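Local structure of protein yhhW (Escherichia coli, 1TQ5) at residues A[16-26]-A[43-54]. The protein has quercetin 2,3-dioxygenase activity in vitro, cleaving quercetin with molecular oxygen and a divalent metal cofactor and releasing carbon monoxide, though its physiological role remains unknown. Numbering follows the deposited sequence.
Sequences GWLDSWHTFSF and INDDVIEAGQGF
Strands 18-22 and 40-48 pair antiparallel from Leu-18 with Ile-48 to His-22 with Asn-44, within the N-terminal cupin domain of this bicupin pirin. Asp-19 with Val-47 and Trp-21 with Asp-45 are hydrogen-bonded pairs on either side of non-hydrogen-bonded Ser-20 with Asp-46; the bond from Asp-45 N to Trp-21 O is nearly straight (175°). Glu-49 N to Trp-17 O and Thr-23 N to Ile-43 O extend the ladder at its two ends. Strand 11-14 flanks 18-22, and strand 112-119 flanks 40-48. After Glu-49 the chain reverses in a type II turn closed by Gln-52 N on Glu-49 O, and the start of strand 53-59 brings Phe-54 to the face that carries Leu-18, Ser-20 and His-22.

Trp-17 CG sits between its backbone N and carbonyl carbon (chi1 63°), which lays the indole beside Gly-53, CZ3 3.4 Å from Gly-53 O, and directs its six-membered ring edge-on to the face of Phe-54, a T-shaped pair (centroids 5.3 Å apart, planes at 73°). Trp-17 CB touches Gln-52 CG at 3.5 Å. The two methyls of Leu-18 divide: CD2 lies 3.5 Å from Phe-54 CZ, while CD1 meets Ile-48 CG1 at 3.7 Å. Replacing Trp-17 with an alanine would keep CB but would probably lose the ring's contacts with Gly-53 and leave the Phe-54 ring, a neighbour of the metal ligand His-57, freer to turn.

On the face of Asp-19, Trp-21 and Val-47, Asp-45 forms a salt bridge with Arg-10 and a hydrogen bond with His-113, while Trp-21 NE1 makes a weak hydrogen bond (3.3 Å) to Asp-19 OD2 of its own strand. On the face of Leu-18, whose CD1 touches Asp-46 CB, Ser-20 OG donates a very short 2.5 Å hydrogen bond to Asp-46 OD1.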
ATOM      1  N   GLY A  16      -8.534 -14.934  13.932  1.00 28.68           N
ATOM      2  CA  GLY A  16      -7.786 -16.176  13.957  1.00 28.09           C
ATOM      3  C   GLY A  16      -7.098 -16.448  12.633  1.00 28.66           C
ATOM      4  O   GLY A  16      -5.871 -16.410  12.553  1.00 29.12           O
ATOM      5  N   TRP A  17      -7.882 -16.713  11.590  1.00 27.04           N
ATOM      6  CA  TRP A  17      -7.327 -16.992  10.268  1.00 27.45           C
ATOM      7  C   TRP A  17      -6.743 -15.717   9.665  1.00 26.08           C
ATOM      8  O   TRP A  17      -5.815 -15.761   8.860  1.00 25.91           O
ATOM      9  CB  TRP A  17      -8.408 -17.543   9.338  1.00 28.40           C
ATOM     10  CG  TRP A  17      -9.525 -16.582   9.073  1.00 26.74           C
ATOM     11  CD1 TRP A  17     -10.596 -16.322   9.886  1.00 33.03           C
ATOM     12  CD2 TRP A  17      -9.676 -15.736   7.929  1.00 33.38           C
ATOM     13  NE1 TRP A  17     -11.406 -15.366   9.312  1.00 30.82           N
ATOM     14  CE2 TRP A  17     -10.862 -14.988   8.113  1.00 29.70           C
ATOM     15  CE3 TRP A  17      -8.923 -15.536   6.763  1.00 34.71           C
ATOM     16  CZ2 TRP A  17     -11.312 -14.055   7.173  1.00 34.14           C
ATOM     17  CZ3 TRP A  17      -9.372 -14.607   5.829  1.00 35.09           C
ATOM     18  CH2 TRP A  17     -10.557 -13.879   6.041  1.00 34.23           C
ATOM     19  N   LEU A  18      -7.311 -14.584  10.058  1.00 25.18           N
ATOM     20  CA  LEU A  18      -6.863 -13.280   9.589  1.00 24.48           C
ATOM     21  C   LEU A  18      -6.695 -12.332  10.772  1.00 24.97           C
ATOM     22  O   LEU A  18      -7.561 -12.255  11.648  1.00 27.46           O
ATOM     23  CB  LEU A  18      -7.885 -12.680   8.621  1.00 26.15           C
ATOM     24  CG  LEU A  18      -7.648 -11.214   8.245  1.00 26.21           C
ATOM     25  CD1 LEU A  18      -6.430 -11.102   7.339  1.00 23.55           C
ATOM     26  CD2 LEU A  18      -8.871 -10.663   7.547  1.00 28.47           C
ATOM     27  N   ASP A  19      -5.571 -11.625  10.790  1.00 22.42           N
ATOM     28  CA  ASP A  19      -5.264 -10.635  11.818  1.00 23.93           C
ATOM     29  C   ASP A  19      -4.969  -9.376  10.995  1.00 24.42           C
ATOM     30  O   ASP A  19      -3.971  -9.320  10.278  1.00 20.13           O
ATOM     31  CB  ASP A  19      -4.027 -11.049  12.612  1.00 27.33           C
ATOM     32  CG  ASP A  19      -3.722 -10.096  13.745  1.00 31.90           C
ATOM     33  OD1 ASP A  19      -4.505 -10.065  14.717  1.00 46.37           O
ATOM     34  OD2 ASP A  19      -2.706  -9.372  13.665  1.00 45.62           O
ATOM     35  N   SER A  20      -5.829  -8.370  11.107  1.00 20.87           N
ATOM     36  CA  SER A  20      -5.679  -7.164  10.303  1.00 23.36           C
ATOM     37  C   SER A  20      -5.602  -5.828  11.050  1.00 21.94           C
ATOM     38  O   SER A  20      -6.382  -5.561  11.963  1.00 22.08           O
ATOM     39  CB  SER A  20      -6.840  -7.130   9.293  1.00 21.94           C
ATOM     40  OG  SER A  20      -6.730  -6.058   8.372  1.00 29.94           O
ATOM     41  N   TRP A  21      -4.643  -4.993  10.658  1.00 19.23           N
ATOM     42  CA  TRP A  21      -4.502  -3.665  11.243  1.00 17.68           C
ATOM     43  C   TRP A  21      -4.926  -2.681  10.156  1.00 17.01           C
ATOM     44  O   TRP A  21      -4.396  -2.705   9.047  1.00 14.59           O
ATOM     45  CB  TRP A  21      -3.060  -3.405  11.682  1.00 16.56           C
ATOM     46  CG  TRP A  21      -2.650  -4.296  12.807  1.00 17.95           C
ATOM     47  CD1 TRP A  21      -2.263  -5.607  12.723  1.00 22.94           C
ATOM     48  CD2 TRP A  21      -2.678  -3.976  14.203  1.00 25.64           C
ATOM     49  NE1 TRP A  21      -2.050  -6.119  13.982  1.00 28.38           N
ATOM     50  CE2 TRP A  21      -2.296  -5.140  14.908  1.00 30.32           C
ATOM     51  CE3 TRP A  21      -2.990  -2.818  14.928  1.00 27.13           C
ATOM     52  CZ2 TRP A  21      -2.217  -5.179  16.305  1.00 29.86           C
ATOM     53  CZ3 TRP A  21      -2.912  -2.856  16.319  1.00 29.59           C
ATOM     54  CH2 TRP A  21      -2.527  -4.030  16.991  1.00 30.35           C
ATOM     55  N   HIS A  22      -5.896  -1.830  10.476  1.00 16.59           N
ATOM     56  CA  HIS A  22      -6.416  -0.856   9.517  1.00 14.46           C
ATOM     57  C   HIS A  22      -5.861   0.535   9.725  1.00 13.18           C
ATOM     58  O   HIS A  22      -6.001   1.112  10.808  1.00 16.84           O
ATOM     59  CB  HIS A  22      -7.938  -0.773   9.633  1.00 17.97           C
ATOM     60  CG  HIS A  22      -8.626  -2.091   9.500  1.00 21.62           C
ATOM     61  ND1 HIS A  22      -8.599  -2.829   8.337  1.00 29.02           N
ATOM     62  CD2 HIS A  22      -9.345  -2.814  10.391  1.00 24.74           C
ATOM     63  CE1 HIS A  22      -9.270  -3.952   8.517  1.00 30.35           C
ATOM     64  NE2 HIS A  22      -9.733  -3.967   9.753  1.00 30.93           N
ATOM     65  N   THR A  23      -5.253   1.092   8.685  1.00 15.65           N
ATOM     66  CA  THR A  23      -4.715   2.437   8.794  1.00 15.89           C
ATOM     67  C   THR A  23      -5.840   3.473   8.746  1.00 16.97           C
ATOM     68  O   THR A  23      -5.764   4.503   9.417  1.00 18.43           O
ATOM     69  CB  THR A  23      -3.714   2.731   7.670  1.00 16.95           C
ATOM     70  OG1 THR A  23      -2.542   1.925   7.857  1.00 14.27           O
ATOM     71  CG2 THR A  23      -3.325   4.201   7.672  1.00 18.78           C
ATOM     72  N   PHE A  24      -6.871   3.193   7.947  1.00 16.11           N
ATOM     73  CA  PHE A  24      -8.019   4.093   7.789  1.00 18.50           C
ATOM     74  C   PHE A  24      -9.314   3.351   8.084  1.00 20.00           C
ATOM     75  O   PHE A  24      -9.349   2.116   8.090  1.00 19.81           O
ATOM     76  CB  PHE A  24      -8.126   4.617   6.348  1.00 18.18           C
ATOM     77  CG  PHE A  24      -6.884   5.287   5.840  1.00 17.68           C
ATOM     78  CD1 PHE A  24      -6.516   6.542   6.301  1.00 16.43           C
ATOM     79  CD2 PHE A  24      -6.070   4.648   4.912  1.00 19.25           C
ATOM     80  CE1 PHE A  24      -5.358   7.157   5.850  1.00 16.46           C
ATOM     81  CE2 PHE A  24      -4.907   5.251   4.454  1.00 21.06           C
ATOM     82  CZ  PHE A  24      -4.550   6.511   4.927  1.00 21.81           C
ATOM     83  N   SER A  25     -10.381   4.119   8.305  1.00 23.81           N
ATOM     84  CA  SER A  25     -11.698   3.554   8.563  1.00 24.46           C
ATOM     85  C   SER A  25     -11.932   2.449   7.537  1.00 23.69           C
ATOM     86  O   SER A  25     -11.771   2.664   6.329  1.00 25.94           O
ATOM     87  CB  SER A  25     -12.778   4.631   8.409  1.00 27.06           C
ATOM     88  OG  SER A  25     -12.496   5.754   9.223  1.00 27.23           O
ATOM     89  N   PHE A  26     -12.298   1.269   8.016  1.00 27.39           N
ATOM     90  CA  PHE A  26     -12.538   0.129   7.140  1.00 28.77           C
ATOM     91  C   PHE A  26     -13.698  -0.706   7.670  1.00 30.63           C
ATOM     92  O   PHE A  26     -13.747  -1.030   8.856  1.00 28.70           O
ATOM     93  CB  PHE A  26     -11.289  -0.749   7.063  1.00 29.49           C
ATOM     94  CG  PHE A  26     -11.349  -1.797   5.987  1.00 24.74           C
ATOM     95  CD1 PHE A  26     -11.165  -1.453   4.652  1.00 23.30           C
ATOM     96  CD2 PHE A  26     -11.591  -3.128   6.303  1.00 28.31           C
ATOM     97  CE1 PHE A  26     -11.221  -2.423   3.649  1.00 25.25           C
ATOM     98  CE2 PHE A  26     -11.650  -4.107   5.304  1.00 24.58           C
ATOM     99  CZ  PHE A  26     -11.465  -3.750   3.978  1.00 23.91           C
ATOM    100  N   ILE A  43      -5.391   0.885   3.710  1.00 18.80           N
ATOM    101  CA  ILE A  43      -4.074   0.296   3.940  1.00 17.57           C
ATOM    102  C   ILE A  43      -4.296  -0.706   5.054  1.00 16.33           C
ATOM    103  O   ILE A  43      -4.391  -0.345   6.236  1.00 16.25           O
ATOM    104  CB  ILE A  43      -2.985   1.292   4.415  1.00 19.85           C
ATOM    105  CG1 ILE A  43      -2.470   2.131   3.249  1.00 19.23           C
ATOM    106  CG2 ILE A  43      -1.786   0.512   4.976  1.00 21.53           C
ATOM    107  CD1 ILE A  43      -3.477   3.060   2.684  1.00 32.59           C
ATOM    108  N   ASN A  44      -4.419  -1.967   4.670  1.00 15.75           N
ATOM    109  CA  ASN A  44      -4.620  -3.014   5.637  1.00 14.65           C
ATOM    110  C   ASN A  44      -3.365  -3.868   5.714  1.00 19.09           C
ATOM    111  O   ASN A  44      -2.830  -4.316   4.700  1.00 17.91           O
ATOM    112  CB  ASN A  44      -5.829  -3.875   5.267  1.00 17.92           C
ATOM    113  CG  ASN A  44      -7.146  -3.145   5.463  1.00 18.51           C
ATOM    114  OD1 ASN A  44      -7.218  -2.172   6.216  1.00 20.60           O
ATOM    115  ND2 ASN A  44      -8.196  -3.619   4.796  1.00 23.96           N
ATOM    116  N   ASP A  45      -2.893  -4.048   6.938  1.00 17.34           N
ATOM    117  CA  ASP A  45      -1.708  -4.838   7.239  1.00 22.44           C
ATOM    118  C   ASP A  45      -2.279  -6.191   7.653  1.00 22.28           C
ATOM    119  O   ASP A  45      -2.681  -6.361   8.803  1.00 23.40           O
ATOM    120  CB  ASP A  45      -0.974  -4.182   8.410  1.00 23.49           C
ATOM    121  CG  ASP A  45       0.365  -4.821   8.706  1.00 32.60           C
ATOM    122  OD1 ASP A  45       0.488  -6.058   8.563  1.00 40.60           O
ATOM    123  OD2 ASP A  45       1.291  -4.076   9.107  1.00 33.24           O
ATOM    124  N   ASP A  46      -2.324  -7.141   6.721  1.00 23.09           N
ATOM    125  CA  ASP A  46      -2.909  -8.458   7.000  1.00 23.94           C
ATOM    126  C   ASP A  46      -1.952  -9.629   7.165  1.00 21.62           C
ATOM    127  O   ASP A  46      -0.971  -9.771   6.437  1.00 22.18           O
ATOM    128  CB  ASP A  46      -3.911  -8.857   5.905  1.00 25.38           C
ATOM    129  CG  ASP A  46      -4.973  -7.802   5.657  1.00 29.18           C
ATOM    130  OD1 ASP A  46      -5.346  -7.096   6.611  1.00 29.69           O
ATOM    131  OD2 ASP A  46      -5.445  -7.699   4.502  1.00 34.43           O
ATOM    132  N   VAL A  47      -2.276 -10.488   8.120  1.00 18.94           N
ATOM    133  CA  VAL A  47      -1.502 -11.692   8.381  1.00 18.26           C
ATOM    134  C   VAL A  47      -2.510 -12.829   8.305  1.00 19.58           C
ATOM    135  O   VAL A  47      -3.469 -12.882   9.088  1.00 18.09           O
ATOM    136  CB  VAL A  47      -0.849 -11.652   9.767  1.00 19.74           C
ATOM    137  CG1 VAL A  47      -0.304 -13.016  10.122  1.00 24.79           C
ATOM    138  CG2 VAL A  47       0.267 -10.621   9.770  1.00 22.15           C
ATOM    139  N   ILE A  48      -2.287 -13.728   7.351  1.00 18.38           N
ATOM    140  CA  ILE A  48      -3.181 -14.847   7.106  1.00 18.39           C
ATOM    141  C   ILE A  48      -2.573 -16.215   7.402  1.00 19.49           C
ATOM    142  O   ILE A  48      -1.455 -16.512   6.999  1.00 17.66           O
ATOM    143  CB  ILE A  48      -3.657 -14.823   5.635  1.00 20.47           C
ATOM    144  CG1 ILE A  48      -4.389 -13.506   5.360  1.00 21.52           C
ATOM    145  CG2 ILE A  48      -4.560 -16.027   5.341  1.00 22.37           C
ATOM    146  CD1 ILE A  48      -4.834 -13.341   3.918  1.00 32.59           C
ATOM    147  N   GLU A  49      -3.355 -17.039   8.092  1.00 19.21           N
ATOM    148  CA  GLU A  49      -2.980 -18.394   8.484  1.00 20.32           C
ATOM    149  C   GLU A  49      -2.788 -19.308   7.268  1.00 20.53           C
ATOM    150  O   GLU A  49      -3.439 -19.134   6.243  1.00 18.41           O
ATOM    151  CB  GLU A  49      -4.088 -18.950   9.385  1.00 19.65           C
ATOM    152  CG  GLU A  49      -3.860 -20.316   9.973  1.00 29.55           C
ATOM    153  CD  GLU A  49      -5.146 -20.875  10.547  1.00 36.33           C
ATOM    154  OE1 GLU A  49      -6.057 -20.064  10.811  1.00 30.87           O
ATOM    155  OE2 GLU A  49      -5.251 -22.106  10.734  1.00 45.78           O
ATOM    156  N   ALA A  50      -1.903 -20.287   7.388  1.00 23.22           N
ATOM    157  CA  ALA A  50      -1.653 -21.214   6.290  1.00 26.67           C
ATOM    158  C   ALA A  50      -2.955 -21.836   5.782  1.00 28.72           C
ATOM    159  O   ALA A  50      -3.805 -22.254   6.575  1.00 30.83           O
ATOM    160  CB  ALA A  50      -0.695 -22.316   6.741  1.00 26.69           C
ATOM    161  N   GLY A  51      -3.109 -21.875   4.460  1.00 28.61           N
ATOM    162  CA  GLY A  51      -4.291 -22.468   3.857  1.00 27.89           C
ATOM    163  C   GLY A  51      -5.572 -21.656   3.903  1.00 26.69           C
ATOM    164  O   GLY A  51      -6.586 -22.079   3.358  1.00 30.19           O
ATOM    165  N   GLN A  52      -5.541 -20.499   4.555  1.00 25.82           N
ATOM    166  CA  GLN A  52      -6.723 -19.652   4.653  1.00 22.54           C
ATOM    167  C   GLN A  52      -6.674 -18.482   3.683  1.00 23.19           C
ATOM    168  O   GLN A  52      -5.658 -18.248   3.025  1.00 23.42           O
ATOM    169  CB  GLN A  52      -6.877 -19.119   6.077  1.00 20.78           C
ATOM    170  CG  GLN A  52      -7.615 -20.063   7.010  1.00 28.37           C
ATOM    171  CD  GLN A  52      -9.118 -20.061   6.769  1.00 34.50           C
ATOM    172  OE1 GLN A  52      -9.848 -20.869   7.341  1.00 37.55           O
ATOM    173  NE2 GLN A  52      -9.586 -19.139   5.926  1.00 31.50           N
ATOM    174  N   GLY A  53      -7.777 -17.743   3.609  1.00 21.06           N
ATOM    175  CA  GLY A  53      -7.841 -16.600   2.718  1.00 24.18           C
ATOM    176  C   GLY A  53      -9.246 -16.051   2.558  1.00 26.01           C
ATOM    177  O   GLY A  53     -10.185 -16.523   3.200  1.00 24.08           O
ATOM    178  N   PHE A  54      -9.384 -15.053   1.692  1.00 27.42           N
ATOM    179  CA  PHE A  54     -10.672 -14.416   1.433  1.00 29.10           C
ATOM    180  C   PHE A  54     -11.421 -15.127   0.309  1.00 30.29           C
ATOM    181  O   PHE A  54     -10.924 -15.209  -0.816  1.00 29.28           O
ATOM    182  CB  PHE A  54     -10.452 -12.954   1.037  1.00 29.73           C
ATOM    183  CG  PHE A  54      -9.748 -12.139   2.085  1.00 32.77           C
ATOM    184  CD1 PHE A  54     -10.467 -11.505   3.092  1.00 37.58           C
ATOM    185  CD2 PHE A  54      -8.363 -12.023   2.077  1.00 32.05           C
ATOM    186  CE1 PHE A  54      -9.814 -10.766   4.076  1.00 39.91           C
ATOM    187  CE2 PHE A  54      -7.700 -11.285   3.058  1.00 33.84           C
ATOM    188  CZ  PHE A  54      -8.427 -10.656   4.056  1.00 32.93           C
TER
HETATM  189  O   HOH W   1      -3.957 -14.906  11.355  1.00 26.60           O
HETATM  190  O   HOH W   2      -2.047  -0.675   8.322  1.00 16.91           O
HETATM  191  O   HOH W   3      -7.249   1.013   6.098  1.00 16.75           O